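Uncharacterized protein (Bacteroides caccae, PDB 4R4K) is of unknown function but adopts a cystatin-like fold of the NTF2 clan and, in this crystal, holds polyether chains in several pockets. Local coordinates at residues A[17-20]-A[25-28]; A[33-38]-A[105-110]; A[55-60]-A[124-129]; A[82-87]-A[92-97]. All coordinates share one frame; numbering follows the deposited sequence. Where two conformers were deposited one is given.

In the fold
Contact 1 joins two short consecutive helices near the N-terminus, and it reaches contact 3 through Q26, whose OE1 accepts a probable hydrogen bond from W58 NE1 at 2.9 Å. Contacts 2 and 4 both use the five-stranded antiparallel sheet: strands 90-97 and 104-110 are neighbours in it, with V106 N probably bonded to F93 O at 2.8 Å. I38, where the 33-38 segment enters strand 38-41, packs on K57 and Y126, so contacts 2 and 3 touch, their centres about 12 Å apart. W125 of contact 3 and Y97 of contact 4 line separate polyether sites; those two contacts lie about 18 Å apart, centre to centre, on opposite sides of the chain's middle.

Contact 1 of 4, residues A[17-20]-A[25-28]; sequences DKFT and FQYT
One face of the F25 ring carries the extended aliphatic chain of K18, which crosses it at about a right angle; K18 CD sits over the ring centre, 3.7 Å from the F25 centroid, in a CH-pi contact. At the edge of the same ring, in its plane, F25 CD2 meets F19 CA at 3.7 Å. The F19 ring is covered on one face by Q26. There Q26 CG rests toward the rim, 3.4 Å from F19 CZ, and the amide continues across the ring with the two planes only 6° apart, bringing Q26 CD to 3.5 Å from F19 CE2. This is a stack of an amide on an aromatic ring, and F19 can offer its face because its CG stands anti to the backbone N (chi1 -176°), which swings the ring in under Q26.

The amide is tied down as well as stacked. Q26 NE2 donates to F19 O at 2.9 Å with an N-H...O angle of 156°; the oxygen lies in the plane of the amide, while the nitrogen approaches from above the plane of the carbonyl. Q26 OE1 accepts from both W58 NE1 and L61 N, so both ends of the amide are bonded and its flip is settled.

The contact closes the tight turn between consecutive helices 12-21 and 23-28, which are separated by a single residue. F19 also meets F15 one turn back on its own helix, T20 touches S63 and M66, and Q26 lies against L60 and against F149 of helix 135-152.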
# COMPACT_ATOMS: atom_id res chain seq x y z
N ASP A 17 0.91 13.99 -2.28
CA ASP A 17 -0.27 14.60 -2.91
C ASP A 17 -0.34 14.30 -4.41
O ASP A 17 -1.41 13.99 -4.93
CB ASP A 17 -0.31 16.11 -2.62
CG ASP A 17 -0.74 16.41 -1.18
OD1 ASP A 17 -1.25 15.50 -0.50
OD2 ASP A 17 -0.58 17.57 -0.74
N LYS A 18 0.78 14.38 -5.11
CA LYS A 18 0.76 14.01 -6.51
C LYS A 18 0.50 12.50 -6.73
O LYS A 18 -0.23 12.10 -7.63
CB LYS A 18 2.02 14.49 -7.22
CG LYS A 18 1.84 14.45 -8.73
CD LYS A 18 3.08 14.92 -9.46
CE LYS A 18 2.82 14.98 -10.95
NZ LYS A 18 4.02 15.38 -11.72
N PHE A 19 1.15 11.68 -5.91
CA PHE A 19 1.04 10.22 -5.96
C PHE A 19 -0.42 9.80 -5.85
O PHE A 19 -0.90 8.94 -6.62
CB PHE A 19 1.87 9.67 -4.81
CG PHE A 19 1.97 8.17 -4.73
CD1 PHE A 19 2.99 7.47 -5.40
CD2 PHE A 19 1.10 7.43 -3.93
CE1 PHE A 19 3.10 6.08 -5.30
CE2 PHE A 19 1.23 6.06 -3.81
CZ PHE A 19 2.22 5.39 -4.50
N THR A 20 -1.14 10.40 -4.90
CA THR A 20 -2.51 9.96 -4.62
C THR A 20 -3.52 10.62 -5.58
O THR A 20 -4.67 10.21 -5.61
CB THR A 20 -2.95 10.26 -3.17
OG1 THR A 20 -2.75 11.65 -2.87
CG2 THR A 20 -2.15 9.42 -2.22
N PHE A 25 0.75 8.71 -12.68
CA PHE A 25 1.94 9.10 -11.91
C PHE A 25 2.26 8.06 -10.83
O PHE A 25 3.42 7.67 -10.63
CB PHE A 25 1.76 10.47 -11.28
CG PHE A 25 2.93 10.92 -10.47
CD1 PHE A 25 4.08 11.39 -11.08
CD2 PHE A 25 2.91 10.86 -9.07
CE1 PHE A 25 5.15 11.81 -10.31
CE2 PHE A 25 3.98 11.28 -8.30
CZ PHE A 25 5.11 11.75 -8.93
N GLN A 26 1.22 7.64 -10.11
CA GLN A 26 1.41 6.65 -9.05
C GLN A 26 2.17 5.40 -9.53
O GLN A 26 3.14 4.96 -8.90
CB GLN A 26 0.06 6.26 -8.42
CG GLN A 26 0.21 5.27 -7.29
CD GLN A 26 -0.99 5.14 -6.33
OE1 GLN A 26 -1.23 4.05 -5.83
NE2 GLN A 26 -1.73 6.23 -6.09
N TYR A 27 1.74 4.85 -10.66
CA TYR A 27 2.41 3.67 -11.20
C TYR A 27 3.89 3.90 -11.51
O TYR A 27 4.74 3.01 -11.31
CB TYR A 27 1.72 3.16 -12.46
CG TYR A 27 0.47 2.37 -12.23
CD1 TYR A 27 0.49 1.20 -11.47
CD2 TYR A 27 -0.73 2.78 -12.78
CE1 TYR A 27 -0.67 0.46 -11.29
CE2 TYR A 27 -1.88 2.07 -12.60
CZ TYR A 27 -1.84 0.90 -11.86
OH TYR A 27 -2.98 0.22 -11.67
N THR A 28 4.23 5.11 -11.92
CA THR A 28 5.65 5.43 -12.22
C THR A 28 6.52 5.50 -10.97
O THR A 28 7.75 5.45 -11.08
CB THR A 28 5.84 6.77 -13.00
OG1 THR A 28 5.59 7.92 -12.18
CG2 THR A 28 5.01 6.81 -14.28

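Contact 2 of 4, residues A[33-38]-A[105-110]. With ACT (acetate ion), chain G.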
# COMPACT_ATOMS: atom_id res chain seq x y z
N PRO A 33 9.20 -5.60 -8.94
CA PRO A 33 8.29 -6.21 -7.98
C PRO A 33 8.65 -5.73 -6.60
O PRO A 33 9.81 -5.40 -6.34
CB PRO A 33 8.56 -7.71 -8.12
CG PRO A 33 9.93 -7.80 -8.68
CD PRO A 33 10.13 -6.58 -9.54
N LEU A 34 7.66 -5.62 -5.73
CA LEU A 34 7.92 -5.07 -4.41
C LEU A 34 8.82 -6.01 -3.61
O LEU A 34 8.95 -7.20 -3.93
CB LEU A 34 6.62 -4.78 -3.68
CG LEU A 34 5.73 -3.75 -4.38
CD1 LEU A 34 4.40 -3.65 -3.66
CD2 LEU A 34 6.41 -2.39 -4.45
N LYS A 35 9.45 -5.46 -2.58
CA LYS A 35 10.44 -6.21 -1.82
C LYS A 35 9.87 -7.49 -1.20
O LYS A 35 10.54 -8.53 -1.20
CB LYS A 35 11.08 -5.34 -0.74
CG LYS A 35 12.11 -4.37 -1.29
CD LYS A 35 13.04 -3.84 -0.21
CE LYS A 35 12.37 -2.79 0.65
NZ LYS A 35 13.27 -2.28 1.73
N THR A 36 8.64 -7.43 -0.71
CA THR A 36 8.03 -8.60 -0.08
C THR A 36 6.95 -9.17 -1.00
O THR A 36 5.99 -8.49 -1.34
CB THR A 36 7.42 -8.23 1.29
OG1 THR A 36 8.43 -7.64 2.11
CG2 THR A 36 6.84 -9.47 1.99
N PRO A 37 7.11 -10.44 -1.41
CA PRO A 37 6.07 -11.02 -2.26
C PRO A 37 4.81 -11.36 -1.47
O PRO A 37 4.80 -11.33 -0.24
CB PRO A 37 6.73 -12.30 -2.78
CG PRO A 37 7.67 -12.70 -1.71
CD PRO A 37 8.17 -11.42 -1.10
N ILE A 38 3.74 -11.68 -2.19
CA ILE A 38 2.51 -12.13 -1.58
C ILE A 38 2.75 -13.58 -1.16
O ILE A 38 3.16 -14.36 -1.99
CB ILE A 38 1.35 -11.99 -2.58
CG1 ILE A 38 1.10 -10.49 -2.90
CG2 ILE A 38 0.07 -12.62 -2.05
CD1 ILE A 38 0.36 -10.24 -4.19
N ARG A 105 0.59 -1.59 5.11
CA ARG A 105 1.89 -1.02 5.41
C ARG A 105 2.49 -0.64 4.07
O ARG A 105 2.56 -1.47 3.17
CB ARG A 105 2.79 -2.01 6.16
CG ARG A 105 4.19 -1.57 6.55
CD ARG A 105 5.04 -2.75 6.94
NE ARG A 105 6.33 -2.31 7.46
CZ ARG A 105 7.41 -2.07 6.71
NH1 ARG A 105 7.36 -2.20 5.39
NH2 ARG A 105 8.53 -1.70 7.30
N VAL A 106 2.87 0.63 3.94
CA VAL A 106 3.51 1.13 2.73
C VAL A 106 4.85 1.76 3.11
O VAL A 106 4.93 2.58 4.03
CB VAL A 106 2.66 2.20 2.03
CG1 VAL A 106 3.24 2.50 0.65
CG2 VAL A 106 1.21 1.76 1.93
N GLU A 107 5.89 1.32 2.41
CA GLU A 107 7.24 1.79 2.66
C GLU A 107 7.70 2.66 1.50
O GLU A 107 7.66 2.23 0.34
CB GLU A 107 8.20 0.61 2.81
CG GLU A 107 9.63 1.02 3.14
CD GLU A 107 10.54 -0.15 3.42
OE1 GLU A 107 10.25 -1.27 2.96
OE2 GLU A 107 11.57 0.05 4.09
N PHE A 108 8.12 3.88 1.83
CA PHE A 108 8.56 4.88 0.87
C PHE A 108 10.03 5.18 1.09
O PHE A 108 10.50 5.25 2.23
CB PHE A 108 7.85 6.21 1.09
CG PHE A 108 6.37 6.15 0.95
CD1 PHE A 108 5.75 6.35 -0.29
CD2 PHE A 108 5.59 5.94 2.05
CE1 PHE A 108 4.38 6.33 -0.39
CE2 PHE A 108 4.22 5.91 1.96
CZ PHE A 108 3.61 6.12 0.74
N GLU A 109 10.77 5.30 -0.01
CA GLU A 109 12.18 5.65 0.07
C GLU A 109 12.48 6.70 -0.97
O GLU A 109 11.97 6.64 -2.10
CB GLU A 109 13.06 4.41 -0.11
CG GLU A 109 12.95 3.45 1.05
CD GLU A 109 13.95 2.31 1.00
OE1 GLU A 109 14.50 2.03 -0.08
OE2 GLU A 109 14.16 1.68 2.06
N GLN A 110 13.31 7.67 -0.58
CA GLN A 110 13.76 8.67 -1.50
C GLN A 110 15.05 8.12 -2.10
O GLN A 110 16.04 7.88 -1.40
CB GLN A 110 14.00 10.00 -0.81
CG GLN A 110 14.16 11.12 -1.83
CD GLN A 110 14.77 12.37 -1.24
OE1 GLN A 110 15.82 12.30 -0.65
NE2 GLN A 110 14.12 13.49 -1.40
C ACT G . 7.72 -3.02 10.83
O ACT G . 8.51 -3.97 10.96
OXT ACT G . 8.10 -1.91 10.39
CH3 ACT G . 6.28 -3.22 11.20
O HOH W 1 14.73 -0.69 -0.98
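K35 and E107 meet with their CA atoms 9.7 Å apart and no backbone bond between loop and strand, since K35 pairs its backbone with V119 of the intervening strand 116-123. The contact is therefore made by side-chain ends. A bend at chi3 (-76°) turns the end of the K35 chain across E107 at about a right angle, and K35 NZ forms a salt bridge with E107 OE1 at 3.4 Å, weak as a hydrogen bond. E107 was modelled in two conformers, so the bridge is tentative. Its other oxygen, OE2, is bonded to H90 NE2. E109 stands a little farther off, OE2 being 4.1 Å from K35 NZ; a water links the pair, 2.9 Å from E109 OE1 and more weakly bonded to the lysine.

K35, E107 and R105 make up a salt-bridge network on the face of the antiparallel sheet that bears the odd-numbered residues of strand 104-110. R105 NH1 is a long 3.9 Å from E107 OE1, which lies in the plane of the guanidinium at its edge. Also in that plane is OXT of an acetate, probably from the crystallisation liquor: R105 NH2 donates to OXT at 3.1 Å (160°), and NE adds a weak bond. A leucine in place of R105 would probably leave the acetate without these two donors and E107 without its distant arginine partner. R105 NE also forms a long, weak ion pair with E94 OE2 on the adjacent strand.

Contact 3 of 4, residues A[55-60]-A[124-129]; sequences KEKWPL and GWYGYD. With PEU (2,5,8,11,14,17,20,23,26,29,32,35,38,41,44,47,50,53,56,59,62,65,68,71,74,77,80-heptacosaoxadooctacontan-82-ol), chain H.
Y126 reaches across to K57 with its ring directed by a chi1 of -51°, which sets CG anti to the carbonyl carbon. From CB, which points toward the 55-60 segment, the ring runs out with W125 CB over the centre of one face and I38 packed against CD2. Along the other side, Y126 CE2 passes K57 O at 3.2 Å, and CZ is close behind. At the tip, Y126 OH donates to K57 O at 2.6 Å, in the carbonyl plane and on a lone pair (C=O...O angle 122°), while K57 CB packs beside the hydroxyl at 3.6 Å. The short bond fixes the ring by its far end.

Next door, P59 and W125 run alongside one another, pointing opposite ways, with P59 CG 3.8 Å from W125 CD1. The indole carries a polyether chain over one face, with the ligand's CCR 3.7 Å from W125 CG. W125 NE1 is buried and has no hydrogen-bond partner in the model.

Both aromatic residues also touch V142 of helix 135-152. G124, W125 and L60 help line the polyether pocket, consistent with the cleft between helix and sheet in NTF2-like folds.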
# COMPACT_ATOMS: atom_id res chain seq x y z
N LYS A 55 2.98 -5.10 -10.88
CA LYS A 55 2.13 -3.95 -11.22
C LYS A 55 0.67 -4.33 -11.37
O LYS A 55 -0.21 -3.59 -10.93
CB LYS A 55 2.62 -3.27 -12.49
CG LYS A 55 1.83 -2.03 -12.87
CD LYS A 55 2.21 -1.50 -14.24
CE LYS A 55 1.18 -0.48 -14.71
NZ LYS A 55 1.36 -0.05 -16.12
N GLU A 56 0.41 -5.47 -11.99
CA GLU A 56 -0.98 -5.86 -12.23
C GLU A 56 -1.74 -6.13 -10.91
O GLU A 56 -2.96 -6.11 -10.90
CB GLU A 56 -1.08 -7.03 -13.22
CG GLU A 56 -1.10 -8.41 -12.60
CD GLU A 56 0.27 -8.87 -12.15
OE1 GLU A 56 1.22 -8.06 -12.17
OE2 GLU A 56 0.38 -10.06 -11.75
N LYS A 57 -1.04 -6.41 -9.82
CA LYS A 57 -1.66 -6.67 -8.52
C LYS A 57 -1.83 -5.43 -7.65
O LYS A 57 -2.51 -5.49 -6.64
CB LYS A 57 -0.83 -7.71 -7.76
CG LYS A 57 -0.75 -9.06 -8.46
CD LYS A 57 -0.07 -10.11 -7.60
CE LYS A 57 0.12 -11.42 -8.35
NZ LYS A 57 1.23 -11.35 -9.34
N TRP A 58 -1.21 -4.32 -8.03
CA TRP A 58 -1.20 -3.12 -7.19
C TRP A 58 -2.56 -2.44 -7.02
O TRP A 58 -3.15 -2.02 -8.00
CB TRP A 58 -0.23 -2.08 -7.78
CG TRP A 58 -0.17 -0.81 -6.99
CD1 TRP A 58 -0.70 0.41 -7.33
CD2 TRP A 58 0.43 -0.65 -5.70
NE1 TRP A 58 -0.46 1.32 -6.32
CE2 TRP A 58 0.22 0.70 -5.31
CE3 TRP A 58 1.10 -1.52 -4.83
CZ2 TRP A 58 0.68 1.19 -4.10
CZ3 TRP A 58 1.56 -1.02 -3.63
CH2 TRP A 58 1.35 0.32 -3.28
N PRO A 59 -3.03 -2.31 -5.77
CA PRO A 59 -4.20 -1.45 -5.52
C PRO A 59 -3.80 0.02 -5.39
O PRO A 59 -3.05 0.37 -4.49
CB PRO A 59 -4.75 -1.96 -4.16
CG PRO A 59 -3.93 -3.19 -3.84
CD PRO A 59 -2.63 -3.00 -4.55
N LEU A 60 -4.37 0.86 -6.24
CA LEU A 60 -4.10 2.28 -6.20
C LEU A 60 -4.55 2.90 -4.88
O LEU A 60 -5.67 2.64 -4.42
CB LEU A 60 -4.74 2.97 -7.40
CG LEU A 60 -4.12 2.60 -8.77
CD1 LEU A 60 -5.07 2.94 -9.90
CD2 LEU A 60 -2.78 3.28 -8.99
N GLY A 124 -3.96 -5.89 3.10
CA GLY A 124 -4.96 -6.89 3.45
C GLY A 124 -5.74 -7.43 2.26
O GLY A 124 -6.43 -8.41 2.40
N TRP A 125 -5.71 -6.76 1.10
CA TRP A 125 -6.31 -7.34 -0.12
C TRP A 125 -5.74 -8.74 -0.39
O TRP A 125 -6.44 -9.61 -0.89
CB TRP A 125 -6.03 -6.47 -1.34
CG TRP A 125 -6.98 -5.36 -1.60
CD1 TRP A 125 -6.75 -4.03 -1.42
CD2 TRP A 125 -8.30 -5.47 -2.16
NE1 TRP A 125 -7.85 -3.32 -1.82
CE2 TRP A 125 -8.81 -4.19 -2.27
CE3 TRP A 125 -9.10 -6.55 -2.57
CZ2 TRP A 125 -10.10 -3.93 -2.78
CZ3 TRP A 125 -10.39 -6.30 -3.06
CH2 TRP A 125 -10.86 -5.00 -3.16
N TYR A 126 -4.45 -8.91 -0.09
CA TYR A 126 -3.75 -10.15 -0.25
C TYR A 126 -3.24 -10.69 1.09
O TYR A 126 -2.11 -11.17 1.21
CB TYR A 126 -2.60 -9.98 -1.22
CG TYR A 126 -3.00 -9.34 -2.54
CD1 TYR A 126 -3.92 -9.93 -3.37
CD2 TYR A 126 -2.44 -8.14 -2.94
CE1 TYR A 126 -4.27 -9.33 -4.56
CE2 TYR A 126 -2.79 -7.53 -4.13
CZ TYR A 126 -3.70 -8.12 -4.94
OH TYR A 126 -4.03 -7.55 -6.13
N GLY A 127 -4.11 -10.68 2.09
CA GLY A 127 -3.77 -11.16 3.42
C GLY A 127 -3.45 -12.64 3.47
O GLY A 127 -3.76 -13.43 2.56
N TYR A 128 -2.82 -13.03 4.57
CA TYR A 128 -2.46 -14.42 4.73
C TYR A 128 -3.74 -15.23 4.86
O TYR A 128 -3.72 -16.41 4.61
CB TYR A 128 -1.59 -14.64 5.96
CG TYR A 128 -0.97 -16.01 5.96
CD1 TYR A 128 0.18 -16.27 5.21
CD2 TYR A 128 -1.53 -17.05 6.68
CE1 TYR A 128 0.76 -17.52 5.19
CE2 TYR A 128 -0.95 -18.30 6.68
CZ TYR A 128 0.19 -18.53 5.93
OH TYR A 128 0.76 -19.78 5.92
N ASP A 129 -4.87 -14.59 5.23
CA ASP A 129 -6.17 -15.31 5.32
C ASP A 129 -6.88 -15.54 3.99
O ASP A 129 -7.98 -16.10 3.96
CB ASP A 129 -7.22 -14.61 6.19
CG ASP A 129 -6.88 -14.62 7.66
OD1 ASP A 129 -6.05 -15.46 8.09
OD2 ASP A 129 -7.50 -13.80 8.38
OCP PEU H . -11.51 -6.31 1.77
CCQ PEU H . -10.61 -6.00 0.71
CCR PEU H . -9.32 -5.41 1.29
OCS PEU H . -9.63 -4.25 2.06
CCT PEU H . -9.12 -4.30 3.41
CCU PEU H . -7.61 -4.07 3.43
OCV PEU H . -7.32 -2.86 2.74
CCW PEU H . -6.00 -2.37 2.95
CCX PEU H . -5.64 -1.46 1.78
OCY PEU H . -6.58 -0.40 1.62
CCZ PEU H . -6.26 0.53 0.57
CDA PEU H . -6.46 -0.06 -0.83
ODB PEU H . -7.24 0.81 -1.66
CDC PEU H . -8.32 0.17 -2.34
CDD PEU H . -9.44 -0.12 -1.34
ODE PEU H . -10.69 -0.32 -2.01

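Contact 4 of 4, residues A[82-87]-A[92-97]; sequences KFTLNE and VFEAGY. With PEU (2,5,8,11,14,17,20,23,26,29,32,35,38,41,44,47,50,53,56,59,62,65,68,71,74,77,80-heptacosaoxadooctacontan-82-ol), chain I.
F83 and F93 face each other across the hairpin as a non-hydrogen-bonded antiparallel pair, and their rings meet edge to face. The two take different first torsions. F83 CG lies beside its backbone N (chi1 -76°), whereas F93 CG is anti to the N (chi1 -178°); the result is that F93 CD1 points at the middle of the F83 ring, 3.6 Å from F83 CE2, with the planes at 61°. F93 CB adds an off-centre CH-pi contact to the same face. Cut back to an alanine, F83 would no longer offer a face, and the F93 edge would probably lose its partner and its ring be freer to turn.

V92 lies on the other face of the sheet. V92 CB packs on L85 CB at 3.8 Å, and V92 CG1 comes 3.5 Å from T84 OG1, which sits in the crowded position between its own backbone N and carbonyl carbon. That torsion sends T84 CG2 toward E94, 3.7 Å from OE1.

The backbone places T84 opposite V92. K82 and E94 exchange two straight hydrogen bonds, then the register slips by one residue: T84 and L85 both face V92 in a classic beta bulge. V92 O takes a weak bond from T84 N at 2.8 Å and another from L85 N at 3.3 Å, while V92 N donates to L85 O at 2.9 Å.

The K82/E94 pair is thus held by two good bonds, whereas at the bulge one carbonyl serves two amides weakly and only the bond from V92 N stays short; the F83/F93 edge-to-face pair beside it probably adds apolar cohesion.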
# COMPACT_ATOMS: atom_id res chain seq x y z
N LYS A 82 -1.11 5.87 10.57
CA LYS A 82 -0.01 6.72 11.01
C LYS A 82 1.28 6.36 10.31
O LYS A 82 1.46 5.22 9.86
CB LYS A 82 0.17 6.61 12.52
CG LYS A 82 0.58 5.24 13.00
CD LYS A 82 0.47 5.17 14.52
CE LYS A 82 0.63 3.75 15.01
NZ LYS A 82 0.94 3.71 16.46
N PHE A 83 2.17 7.35 10.21
CA PHE A 83 3.55 7.10 9.80
C PHE A 83 4.29 6.57 11.04
O PHE A 83 4.51 7.29 12.02
CB PHE A 83 4.20 8.33 9.20
CG PHE A 83 3.75 8.61 7.81
CD1 PHE A 83 4.34 7.95 6.75
CD2 PHE A 83 2.67 9.44 7.58
CE1 PHE A 83 3.89 8.17 5.45
CE2 PHE A 83 2.21 9.64 6.29
CZ PHE A 83 2.83 9.01 5.23
N THR A 84 4.64 5.29 11.00
CA THR A 84 5.37 4.64 12.09
C THR A 84 6.86 4.85 11.97
O THR A 84 7.60 4.69 12.95
CB THR A 84 5.09 3.13 12.10
OG1 THR A 84 5.34 2.60 10.78
CG2 THR A 84 3.65 2.90 12.49
N LEU A 85 7.31 5.18 10.77
CA LEU A 85 8.68 5.64 10.54
C LEU A 85 8.57 6.91 9.73
O LEU A 85 7.91 6.94 8.70
CB LEU A 85 9.50 4.59 9.78
CG LEU A 85 10.98 4.96 9.56
CD1 LEU A 85 11.74 4.88 10.87
CD2 LEU A 85 11.62 4.09 8.50
N ASN A 86 9.23 7.96 10.19
CA ASN A 86 9.18 9.24 9.52
C ASN A 86 10.56 9.89 9.51
O ASN A 86 10.83 10.83 10.26
CB ASN A 86 8.13 10.12 10.20
CG ASN A 86 7.90 11.43 9.47
OD1 ASN A 86 8.19 11.56 8.28
ND2 ASN A 86 7.39 12.41 10.20
N GLU A 87 11.43 9.38 8.65
CA GLU A 87 12.79 9.88 8.51
C GLU A 87 12.92 10.64 7.19
O GLU A 87 12.11 10.48 6.28
CB GLU A 87 13.80 8.72 8.56
CG GLU A 87 13.65 7.88 9.84
CD GLU A 87 14.15 8.62 11.08
OE1 GLU A 87 15.01 9.51 10.94
OE2 GLU A 87 13.69 8.29 12.20
N VAL A 92 7.45 4.96 6.62
CA VAL A 92 6.59 3.79 6.63
C VAL A 92 5.23 4.21 7.22
O VAL A 92 5.16 4.84 8.26
CB VAL A 92 7.14 2.63 7.47
CG1 VAL A 92 6.14 1.48 7.52
CG2 VAL A 92 8.47 2.16 6.93
N PHE A 93 4.19 3.92 6.45
CA PHE A 93 2.82 4.22 6.80
C PHE A 93 2.12 2.89 7.12
O PHE A 93 2.25 1.91 6.38
CB PHE A 93 2.13 4.91 5.64
CG PHE A 93 0.71 5.32 5.91
CD1 PHE A 93 0.42 6.50 6.60
CD2 PHE A 93 -0.34 4.53 5.45
CE1 PHE A 93 -0.89 6.88 6.81
CE2 PHE A 93 -1.64 4.92 5.66
CZ PHE A 93 -1.92 6.10 6.32
N GLU A 94 1.40 2.86 8.23
CA GLU A 94 0.69 1.68 8.70
C GLU A 94 -0.73 2.04 9.08
O GLU A 94 -0.96 3.10 9.65
CB GLU A 94 1.43 1.04 9.87
CG GLU A 94 2.48 0.10 9.38
CD GLU A 94 3.34 -0.51 10.46
OE1 GLU A 94 2.90 -0.63 11.63
OE2 GLU A 94 4.46 -0.92 10.11
N ALA A 95 -1.68 1.16 8.72
CA ALA A 95 -3.07 1.36 9.08
C ALA A 95 -3.71 0.03 9.48
O ALA A 95 -3.36 -1.04 8.96
CB ALA A 95 -3.83 2.00 7.95
N GLY A 96 -4.65 0.11 10.43
CA GLY A 96 -5.37 -1.06 10.88
C GLY A 96 -6.20 -0.77 12.11
O GLY A 96 -6.08 0.33 12.71
N TYR A 97 -7.02 -1.74 12.49
CA TYR A 97 -7.79 -1.65 13.74
C TYR A 97 -6.88 -1.83 14.95
O TYR A 97 -6.00 -2.69 14.95
CB TYR A 97 -8.91 -2.70 13.76
CG TYR A 97 -10.08 -2.31 12.92
CD1 TYR A 97 -10.95 -1.32 13.33
CD2 TYR A 97 -10.28 -2.88 11.66
CE1 TYR A 97 -12.02 -0.92 12.54
CE2 TYR A 97 -11.33 -2.49 10.86
CZ TYR A 97 -12.20 -1.51 11.30
OH TYR A 97 -13.24 -1.09 10.51
OCY PEU I . -11.41 -0.21 6.62
CCZ PEU I . -12.14 0.22 7.77
CDA PEU I . -12.00 1.73 8.00
ODB PEU I . -11.59 2.35 6.78
CDC PEU I . -11.27 3.74 6.90
CDD PEU I . -9.97 4.00 6.14
ODE PEU I . -10.18 4.96 5.10